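Local coordinates for protein carbohydrate esterase family 2 (CE2) (Chaetomium olivicolor, PDB 4XVH) that probably removes acetyl groups from xylan or related plant polysaccharides, joining an SGNH-type esterase fold to a jelly-roll beta-sandwich module, at residues S1-N9 with P18-F26; L212-L220 with W263-Q274. All coordinates share one frame; numbering follows the deposited sequence.

The two contacts illustrate how one chain builds two folds with different bonding economies. Interaction 1 belongs to the N-terminal beta-sandwich and interaction 2 to the esterase fold, on opposite sides of the chain's centre; their centres are about 37 Å apart and no elements are shared. Both are partly buried. In interaction 1 the polar bonds run from backbone to backbone, while mostly apolar side chains pack together on the face of Tyr4 and Val22, and Leu5 packs on the other. In interaction 2 side chains supply the polar bonds between 212-220 and the turn and first residues of helix 270-285: a buried phenylalanine and two glutamines lie deep, while Leu220 and Trp263 sit at the exposed end. Segment 212-220 also carries Asn215 of the ligand pocket.

Interaction 1 of 2, residues S1-N9 with P18-F26; sequences SVRYLGRVN and PGTGVSFAF
Antiparallel pairing within a jelly-roll beta-sandwich joins strand 3-5 to strand 21-26, and it follows the alternation expected of such a ladder. Arg3 with Ser23 and Leu5 with Gly21 are hydrogen-bonded pairs; Tyr4 with Val22, between them, is a non-hydrogen-bonded pair. Arg3 N reaches Ser23 O at 3.0 Å with an almost straight N-H (175°), and Ser23 N returns to Arg3 O at 2.9 Å. Leu5 N meets Gly21 O at 2.8 Å, although the donor stands well above the carbonyl plane, and Gly21 N closes the ring on Leu5 O at 3.1 Å.

Side chains divide between the two faces. Tyr4 and Val22 lie side by side, with Tyr4 CD2 3.7 Å from Val22 CG1. Val2 meets the same valine at a slant: its CG1, set opposite the backbone N by chi1 of -172°, comes to 3.7 Å from Val22 CB. On the reverse face Leu5 lies along the backbone of Gly21, and its CD1 passes 3.7 Å from Val22 O, while its CD2 lies over the rim of one face of the Arg3 guanidinium. Beyond the ladder, Val8 CG2 crosses Thr20 CB at 3.7 Å.

Strand 73-81 bonds to 21-28 through Leu79 and Val77. Strand 88-97 of the second sheet meets Val22 with Leu92 and receives Val2 and Phe24 on Ile95, whereas Arg3 makes a salt bridge to Asp155 of strand 155-160, tying the sandwich to the parallel sheet of the esterase.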
loop_
_atom_site.group_PDB
_atom_site.type_symbol
_atom_site.label_atom_id
_atom_site.label_comp_id
_atom_site.label_asym_id
_atom_site.label_seq_id
_atom_site.Cartn_x
_atom_site.Cartn_y
_atom_site.Cartn_z
ATOM N N SER A 1 25.783 -2.691 -0.721
ATOM C CA SER A 1 24.939 -1.877 -1.593
ATOM C C SER A 1 23.469 -1.894 -1.113
ATOM O O SER A 1 22.838 -2.944 -0.980
ATOM C CB SER A 1 25.050 -2.362 -3.041
ATOM O OG SER A 1 24.514 -1.413 -3.949
ATOM N N VAL A 2 22.949 -0.712 -0.819
ATOM C CA VAL A 2 21.593 -0.572 -0.311
ATOM C C VAL A 2 20.601 -0.843 -1.421
ATOM O O VAL A 2 20.844 -0.440 -2.558
ATOM C CB VAL A 2 21.372 0.832 0.219
ATOM C CG1 VAL A 2 20.039 0.932 0.918
ATOM C CG2 VAL A 2 22.523 1.219 1.153
ATOM N N ARG A 3 19.491 -1.514 -1.137
ATOM C CA ARG A 3 18.466 -1.501 -2.160
ATOM C C ARG A 3 17.199 -0.848 -1.650
ATOM O O ARG A 3 16.824 -0.962 -0.467
ATOM C CB ARG A 3 18.224 -2.901 -2.726
ATOM C CG ARG A 3 17.304 -3.808 -2.024
ATOM C CD ARG A 3 17.246 -5.150 -2.825
ATOM N NE ARG A 3 16.496 -6.157 -2.083
ATOM C CZ ARG A 3 15.201 -6.403 -2.246
ATOM N NH1 ARG A 3 14.490 -5.751 -3.163
ATOM N NH2 ARG A 3 14.621 -7.318 -1.485
ATOM N N TYR A 4 16.603 -0.075 -2.545
ATOM C CA TYR A 4 15.372 0.629 -2.245
ATOM C C TYR A 4 14.178 -0.289 -2.432
ATOM O O TYR A 4 14.113 -1.053 -3.398
ATOM C CB TYR A 4 15.254 1.866 -3.112
ATOM C CG TYR A 4 16.242 2.900 -2.654
ATOM C CD1 TYR A 4 17.564 2.830 -3.075
ATOM C CD2 TYR A 4 15.878 3.901 -1.738
ATOM C CE1 TYR A 4 18.496 3.739 -2.655
ATOM C CE2 TYR A 4 16.817 4.827 -1.298
ATOM C CZ TYR A 4 18.129 4.734 -1.767
ATOM O OH TYR A 4 19.113 5.627 -1.387
ATOM N N LEU A 5 13.239 -0.172 -1.503
ATOM C CA LEU A 5 12.031 -0.962 -1.501
ATOM C C LEU A 5 10.844 -0.125 -1.963
ATOM O O LEU A 5 10.668 1.003 -1.501
ATOM C CB LEU A 5 11.779 -1.504 -0.094
ATOM C CG LEU A 5 12.982 -2.251 0.481
ATOM C CD1 LEU A 5 12.746 -2.701 1.935
ATOM C CD2 LEU A 5 13.281 -3.447 -0.407
ATOM N N GLY A 6 10.042 -0.674 -2.871
ATOM C CA GLY A 6 8.864 0.038 -3.334
ATOM C C GLY A 6 9.222 1.091 -4.370
ATOM O O GLY A 6 10.365 1.150 -4.847
ATOM N N ARG A 7 8.253 1.944 -4.701
ATOM C CA ARG A 7 8.447 2.923 -5.743
ATOM C C ARG A 7 9.095 4.170 -5.135
ATOM O O ARG A 7 8.427 4.934 -4.433
ATOM C CB ARG A 7 7.113 3.257 -6.413
ATOM C CG ARG A 7 7.211 4.231 -7.595
ATOM C CD ARG A 7 5.823 4.591 -8.107
ATOM N NE ARG A 7 5.178 3.470 -8.791
ATOM C CZ ARG A 7 4.089 3.617 -9.542
ATOM N NH1 ARG A 7 3.555 4.842 -9.667
ATOM N NH2 ARG A 7 3.544 2.571 -10.182
ATOM N N VAL A 8 10.401 4.343 -5.368
ATOM C CA VAL A 8 11.145 5.467 -4.792
ATOM C C VAL A 8 11.896 6.195 -5.891
ATOM O O VAL A 8 12.702 5.603 -6.590
ATOM C CB VAL A 8 12.125 5.015 -3.702
ATOM C CG1 VAL A 8 12.973 6.203 -3.155
ATOM C CG2 VAL A 8 11.349 4.337 -2.546
ATOM N N ASN A 9 11.601 7.479 -6.056
ATOM C CA ASN A 9 12.268 8.267 -7.089
ATOM C C ASN A 9 13.743 8.421 -6.733
ATOM O O ASN A 9 14.070 9.052 -5.742
ATOM C CB ASN A 9 11.591 9.629 -7.221
ATOM C CG ASN A 9 12.100 10.448 -8.403
ATOM O OD1 ASN A 9 13.160 10.180 -8.981
ATOM N ND2 ASN A 9 11.339 11.483 -8.741
ATOM N N PRO A 18 3.386 4.441 0.941
ATOM C CA PRO A 18 3.436 3.515 2.074
ATOM C C PRO A 18 4.302 2.319 1.735
ATOM O O PRO A 18 4.312 1.882 0.575
ATOM C CB PRO A 18 1.973 3.063 2.244
ATOM C CG PRO A 18 1.156 4.156 1.598
ATOM C CD PRO A 18 2.017 4.583 0.416
ATOM N N GLY A 19 5.015 1.797 2.726
ATOM C CA GLY A 19 5.779 0.570 2.529
ATOM C C GLY A 19 7.141 0.811 1.919
ATOM O O GLY A 19 7.959 -0.116 1.903
ATOM N N THR A 20 7.413 2.026 1.419
ATOM C CA THR A 20 8.718 2.238 0.782
ATOM C C THR A 20 9.845 2.287 1.817
ATOM O O THR A 20 9.621 2.594 2.996
ATOM C CB THR A 20 8.758 3.530 -0.049
ATOM O OG1 THR A 20 8.289 4.626 0.741
ATOM C CG2 THR A 20 7.880 3.355 -1.324
ATOM N N GLY A 21 11.071 2.014 1.387
ATOM C CA GLY A 21 12.157 1.976 2.351
ATOM C C GLY A 21 13.443 1.416 1.806
ATOM O O GLY A 21 13.729 1.570 0.613
ATOM N N VAL A 22 14.250 0.803 2.670
ATOM C CA VAL A 22 15.567 0.332 2.227
ATOM C C VAL A 22 15.923 -0.961 2.934
ATOM O O VAL A 22 15.440 -1.232 4.059
ATOM C CB VAL A 22 16.693 1.369 2.485
ATOM C CG1 VAL A 22 16.501 2.642 1.636
ATOM C CG2 VAL A 22 16.796 1.712 3.992
ATOM N N SER A 23 16.723 -1.786 2.269
ATOM C CA SER A 23 17.224 -3.013 2.858
ATOM C C SER A 23 18.730 -3.085 2.638
ATOM O O SER A 23 19.205 -2.809 1.528
ATOM C CB SER A 23 16.518 -4.239 2.241
ATOM O OG SER A 23 17.260 -5.442 2.435
ATOM N N PHE A 24 19.487 -3.465 3.655
ATOM C CA PHE A 24 20.925 -3.607 3.476
ATOM C C PHE A 24 21.469 -4.525 4.555
ATOM O O PHE A 24 20.725 -4.976 5.446
ATOM C CB PHE A 24 21.626 -2.227 3.476
ATOM C CG PHE A 24 21.463 -1.418 4.761
ATOM C CD1 PHE A 24 20.388 -0.557 4.927
ATOM C CD2 PHE A 24 22.426 -1.489 5.771
ATOM C CE1 PHE A 24 20.250 0.204 6.110
ATOM C CE2 PHE A 24 22.307 -0.741 6.966
ATOM C CZ PHE A 24 21.220 0.111 7.132
ATOM N N ALA A 25 22.747 -4.857 4.448
ATOM C CA ALA A 25 23.382 -5.647 5.481
ATOM C C ALA A 25 24.750 -5.047 5.737
ATOM O O ALA A 25 25.342 -4.423 4.841
ATOM C CB ALA A 25 23.482 -7.110 5.065
ATOM N N PHE A 26 25.248 -5.199 6.958
ATOM C CA PHE A 26 26.566 -4.688 7.265
ATOM C C PHE A 26 27.251 -5.622 8.248
ATOM O O PHE A 26 26.607 -6.476 8.880
ATOM C CB PHE A 26 26.492 -3.265 7.837
ATOM C CG PHE A 26 25.884 -3.190 9.218
ATOM C CD1 PHE A 26 24.502 -3.222 9.389
ATOM C CD2 PHE A 26 26.687 -3.064 10.337
ATOM C CE1 PHE A 26 23.936 -3.150 10.645
ATOM C CE2 PHE A 26 26.131 -2.998 11.608
ATOM C CZ PHE A 26 24.760 -3.039 11.769
#

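Interaction 2 of 2, residues L212-L220 with W263-Q274; sequences LGTNDFGYL and WPTAADAQKTTQ. With PEU (2,5,8,11,14,17,20,23,26,29,32,35,38,41,44,47,50,53,56,59,62,65,68,71,74,77,80-heptacosaoxadooctacontan-82-ol), chain C.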
loop_
_atom_site.group_PDB
_atom_site.type_symbol
_atom_site.label_atom_id
_atom_site.label_comp_id
_atom_site.label_asym_id
_atom_site.label_seq_id
_atom_site.Cartn_x
_atom_site.Cartn_y
_atom_site.Cartn_z
ATOM N N LEU A 212 -10.322 -0.578 -4.802
ATOM C CA LEU A 212 -10.866 0.766 -4.885
ATOM C C LEU A 212 -12.380 0.712 -5.032
ATOM O O LEU A 212 -12.915 -0.192 -5.708
ATOM C CB LEU A 212 -10.278 1.511 -6.084
ATOM C CG LEU A 212 -8.798 1.857 -6.017
ATOM C CD1 LEU A 212 -8.374 2.328 -7.411
ATOM C CD2 LEU A 212 -8.590 2.977 -4.981
ATOM N N GLY A 213 -13.065 1.675 -4.423
ATOM C CA GLY A 213 -14.520 1.742 -4.539
ATOM C C GLY A 213 -15.167 2.120 -3.219
ATOM O O GLY A 213 -16.300 2.576 -3.192
ATOM N N THR A 214 -14.463 1.912 -2.108
ATOM C CA THR A 214 -15.033 2.311 -0.823
ATOM C C THR A 214 -15.391 3.806 -0.868
ATOM O O THR A 214 -16.497 4.196 -0.500
ATOM C CB THR A 214 -14.078 2.035 0.331
ATOM O OG1 THR A 214 -13.790 0.638 0.363
ATOM C CG2 THR A 214 -14.697 2.482 1.681
ATOM N N ASN A 215 -14.474 4.640 -1.342
ATOM C CA ASN A 215 -14.771 6.071 -1.446
ATOM C C ASN A 215 -15.767 6.427 -2.558
ATOM O O ASN A 215 -16.606 7.332 -2.389
ATOM C CB ASN A 215 -13.453 6.837 -1.629
ATOM C CG ASN A 215 -12.548 6.694 -0.404
ATOM O OD1 ASN A 215 -12.956 7.026 0.697
ATOM N ND2 ASN A 215 -11.366 6.136 -0.587
ATOM N N ASP A 216 -15.696 5.716 -3.681
ATOM C CA ASP A 216 -16.581 6.014 -4.809
ATOM C C ASP A 216 -18.049 5.847 -4.404
ATOM O O ASP A 216 -18.944 6.615 -4.817
ATOM C CB ASP A 216 -16.254 5.092 -6.002
ATOM C CG ASP A 216 -14.791 5.184 -6.420
ATOM O OD1 ASP A 216 -13.937 4.756 -5.629
ATOM O OD2 ASP A 216 -14.507 5.706 -7.522
ATOM N N PHE A 217 -18.295 4.825 -3.585
ATOM C CA PHE A 217 -19.666 4.487 -3.217
ATOM C C PHE A 217 -20.266 5.425 -2.169
ATOM O O PHE A 217 -21.477 5.522 -2.036
ATOM C CB PHE A 217 -19.721 3.037 -2.753
ATOM C CG PHE A 217 -20.045 2.080 -3.874
ATOM C CD1 PHE A 217 -19.067 1.668 -4.763
ATOM C CD2 PHE A 217 -21.325 1.624 -4.052
ATOM C CE1 PHE A 217 -19.389 0.794 -5.809
ATOM C CE2 PHE A 217 -21.643 0.753 -5.085
ATOM C CZ PHE A 217 -20.667 0.337 -5.950
ATOM N N GLY A 218 -19.430 6.139 -1.435
ATOM C CA GLY A 218 -19.968 7.108 -0.482
ATOM C C GLY A 218 -20.790 8.185 -1.164
ATOM O O GLY A 218 -20.354 8.727 -2.188
ATOM N N TYR A 219 -21.964 8.516 -0.607
ATOM C CA TYR A 219 -22.794 9.549 -1.219
ATOM C C TYR A 219 -23.719 10.271 -0.228
ATOM O O TYR A 219 -24.115 11.423 -0.475
ATOM C CB TYR A 219 -23.646 8.948 -2.348
ATOM C CG TYR A 219 -24.852 8.170 -1.835
ATOM C CD1 TYR A 219 -24.764 6.811 -1.538
ATOM C CD2 TYR A 219 -26.060 8.807 -1.627
ATOM C CE1 TYR A 219 -25.861 6.122 -1.042
ATOM C CE2 TYR A 219 -27.159 8.133 -1.134
ATOM C CZ TYR A 219 -27.060 6.802 -0.841
ATOM O OH TYR A 219 -28.178 6.174 -0.357
ATOM N N LEU A 220 -24.073 9.594 0.865
ATOM C CA LEU A 220 -25.214 10.017 1.686
ATOM C C LEU A 220 -25.116 11.465 2.136
ATOM O O LEU A 220 -24.141 11.857 2.777
ATOM C CB LEU A 220 -25.354 9.110 2.908
ATOM C CG LEU A 220 -26.515 9.500 3.839
ATOM C CD1 LEU A 220 -27.847 9.141 3.207
ATOM C CD2 LEU A 220 -26.322 8.829 5.198
ATOM N N TRP A 263 -25.919 -0.465 4.947
ATOM C CA TRP A 263 -25.630 0.953 5.087
ATOM C C TRP A 263 -25.301 1.536 3.723
ATOM O O TRP A 263 -24.627 0.883 2.923
ATOM C CB TRP A 263 -24.450 1.194 6.042
ATOM C CG TRP A 263 -23.938 2.624 5.981
ATOM C CD1 TRP A 263 -23.015 3.154 5.092
ATOM C CD2 TRP A 263 -24.339 3.701 6.822
ATOM N NE1 TRP A 263 -22.834 4.493 5.341
ATOM C CE2 TRP A 263 -23.626 4.853 6.403
ATOM C CE3 TRP A 263 -25.225 3.806 7.895
ATOM C CZ2 TRP A 263 -23.773 6.085 7.027
ATOM C CZ3 TRP A 263 -25.372 5.032 8.514
ATOM C CH2 TRP A 263 -24.651 6.159 8.079
ATOM N N PRO A 264 -25.756 2.774 3.457
ATOM C CA PRO A 264 -26.634 3.619 4.298
ATOM C C PRO A 264 -28.059 3.092 4.396
ATOM O O PRO A 264 -28.764 3.352 5.383
ATOM C CB PRO A 264 -26.654 4.969 3.573
ATOM C CG PRO A 264 -25.563 4.933 2.566
ATOM C CD PRO A 264 -25.285 3.481 2.251
ATOM N N THR A 265 -28.496 2.396 3.351
ATOM C CA THR A 265 -29.837 1.844 3.302
ATOM C C THR A 265 -29.749 0.452 2.697
ATOM O O THR A 265 -28.786 0.135 2.006
ATOM C CB THR A 265 -30.841 2.719 2.456
ATOM O OG1 THR A 265 -30.510 2.677 1.057
ATOM C CG2 THR A 265 -30.881 4.183 2.939
ATOM N N ALA A 266 -30.756 -0.369 2.955
ATOM C CA ALA A 266 -30.823 -1.705 2.384
ATOM C C ALA A 266 -30.988 -1.612 0.867
ATOM O O ALA A 266 -30.396 -2.394 0.114
ATOM C CB ALA A 266 -31.969 -2.486 2.998
ATOM N N ALA A 267 -31.778 -0.635 0.431
ATOM C CA ALA A 267 -32.037 -0.425 -0.992
ATOM C C ALA A 267 -30.760 -0.201 -1.810
ATOM O O ALA A 267 -30.660 -0.653 -2.955
ATOM C CB ALA A 267 -32.970 0.754 -1.172
ATOM N N ASP A 268 -29.806 0.531 -1.237
ATOM C CA ASP A 268 -28.543 0.802 -1.907
ATOM C C ASP A 268 -27.780 -0.481 -2.205
ATOM O O ASP A 268 -27.039 -0.535 -3.184
ATOM C CB ASP A 268 -27.655 1.712 -1.055
ATOM C CG ASP A 268 -28.058 3.183 -1.126
ATOM O OD1 ASP A 268 -28.137 3.743 -2.249
ATOM O OD2 ASP A 268 -28.275 3.778 -0.042
ATOM N N ALA A 269 -27.934 -1.487 -1.340
ATOM C CA ALA A 269 -27.174 -2.747 -1.417
ATOM C C ALA A 269 -25.752 -2.518 -1.908
ATOM O O ALA A 269 -25.314 -3.139 -2.880
ATOM C CB ALA A 269 -27.889 -3.761 -2.345
ATOM N N GLN A 270 -25.024 -1.626 -1.242
ATOM C CA GLN A 270 -23.755 -1.158 -1.786
ATOM C C GLN A 270 -22.718 -2.284 -2.050
ATOM O O GLN A 270 -22.037 -2.284 -3.100
ATOM C CB GLN A 270 -23.158 -0.093 -0.853
ATOM C CG GLN A 270 -23.950 1.194 -0.826
ATOM C CD GLN A 270 -23.113 2.344 -0.322
ATOM O OE1 GLN A 270 -22.204 2.161 0.512
ATOM N NE2 GLN A 270 -23.375 3.530 -0.852
ATOM N N LYS A 271 -22.610 -3.240 -1.128
ATOM C CA LYS A 271 -21.596 -4.292 -1.241
ATOM C C LYS A 271 -21.888 -5.245 -2.401
ATOM O O LYS A 271 -21.011 -5.597 -3.182
ATOM C CB LYS A 271 -21.494 -5.076 0.060
ATOM C CG LYS A 271 -20.423 -6.179 0.074
ATOM C CD LYS A 271 -19.030 -5.672 -0.352
ATOM C CE LYS A 271 -17.935 -6.716 -0.041
ATOM N NZ LYS A 271 -17.673 -6.786 1.429
ATOM N N THR A 272 -23.132 -5.678 -2.501
ATOM C CA THR A 272 -23.536 -6.499 -3.647
ATOM C C THR A 272 -23.386 -5.709 -4.952
ATOM O O THR A 272 -22.891 -6.232 -5.939
ATOM C CB THR A 272 -24.973 -6.986 -3.467
ATOM O OG1 THR A 272 -25.003 -7.872 -2.339
ATOM C CG2 THR A 272 -25.498 -7.714 -4.726
ATOM N N THR A 273 -23.806 -4.445 -4.956
ATOM C CA THR A 273 -23.686 -3.607 -6.156
ATOM C C THR A 273 -22.209 -3.499 -6.609
ATOM O O THR A 273 -21.904 -3.663 -7.802
ATOM C CB THR A 273 -24.266 -2.204 -5.921
ATOM O OG1 THR A 273 -25.657 -2.319 -5.586
ATOM C CG2 THR A 273 -24.150 -1.347 -7.177
ATOM N N GLN A 274 -21.299 -3.230 -5.664
ATOM C CA GLN A 274 -19.866 -3.157 -5.991
ATOM C C GLN A 274 -19.341 -4.498 -6.467
ATOM O O GLN A 274 -18.534 -4.567 -7.395
ATOM C CB GLN A 274 -19.015 -2.722 -4.797
ATOM C CG GLN A 274 -17.540 -2.471 -5.187
ATOM C CD GLN A 274 -16.581 -2.571 -4.020
ATOM O OE1 GLN A 274 -16.878 -3.217 -3.005
ATOM N NE2 GLN A 274 -15.412 -1.915 -4.153
HETATM C CAA PEU C . 1.731 17.745 5.101
HETATM O OAB PEU C . 0.389 17.886 5.598
HETATM C CAC PEU C . -0.359 18.978 4.934
HETATM C CAD PEU C . -1.845 19.305 5.342
HETATM O OAE PEU C . -1.993 19.690 6.731
HETATM C CAF PEU C . -1.643 18.634 7.681
HETATM C CAG PEU C . -2.549 17.411 7.900
HETATM O OAH PEU C . -2.911 16.614 6.762
HETATM C CAI PEU C . -3.614 15.409 7.174
HETATM C CAJ PEU C . -4.264 14.665 6.001
HETATM O OAK PEU C . -4.907 13.445 6.457
HETATM C CAL PEU C . -5.864 13.013 5.468
HETATM C CAM PEU C . -6.617 11.742 5.844
HETATM O OAN PEU C . -7.652 11.669 4.843
HETATM C CAO PEU C . -8.598 10.594 5.042
HETATM C CAP PEU C . -9.737 11.163 4.221
HETATM O OAQ PEU C . -11.045 10.583 3.998
HETATM C CAR PEU C . -11.847 10.197 5.159
HETATM C CAS PEU C . -11.551 8.892 5.940
HETATM O OAT PEU C . -11.731 7.654 5.143
HETATM C CAU PEU C . -10.858 7.494 3.984
HETATM C CAV PEU C . -11.154 6.187 3.218
HETATM O OAW PEU C . -10.321 5.907 2.066
#
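Tyr219 and Asp268 come together from opposite directions, with Tyr219 CG between its backbone N and carbonyl carbon (chi1 77°) and Asp268 CG turned opposite its own carbonyl carbon (chi1 -79°). The phenol OH thus meets Asp268 OD2, which lies in the ring plane at the edge, with the carboxylate twisted 68° from the ring. The modelled hydrogen bond is very short, 2.4 Å, and its exact length is doubtful. Thr265 OG1 donates to the same OD2 at 2.7 Å from above the carboxylate plane, and accepts from Asp268 N, an ST motif. Pro264, after a cis peptide bond, sets CG 3.8 Å from Tyr219 CE1.

Deeper in, the Phe217 ring rests on helix 270-274. Its CZ is 3.6 Å from Gln274 CA, and Thr273 CG2 lies at its edge. Two extended glutamines reach back past this ring, Gln270 by CD2 and Gln274 by CE1 and CZ: Gln270 NE2 makes a weak bond to Phe217 O at 3.0 Å and also lies at the Tyr219 ring edge, while Gln274 NE2 makes a weak 3.4 Å bond to Leu212 O, with its OE1 taken by Ser256 N.

With an alanine at Asp268, the hydroxyls of Tyr219 and Thr265 would probably lose their shared acceptor, and the phenol end would be less firmly held.

Residues 213-216 read Gly-Thr-Asn-Asp, consistent with the SGNH block that supplies an oxyanion-hole asparagine; here Asn215 ND2 binds the polyether OAW at 2.9 Å. Two hydroxyls directed at one carboxylate oxygen are consistent with an ionised Asp268, though the very short distance is uncertain, whereas weak amide bonds and aromatic packing hold the pocket-bearing turn to the helix.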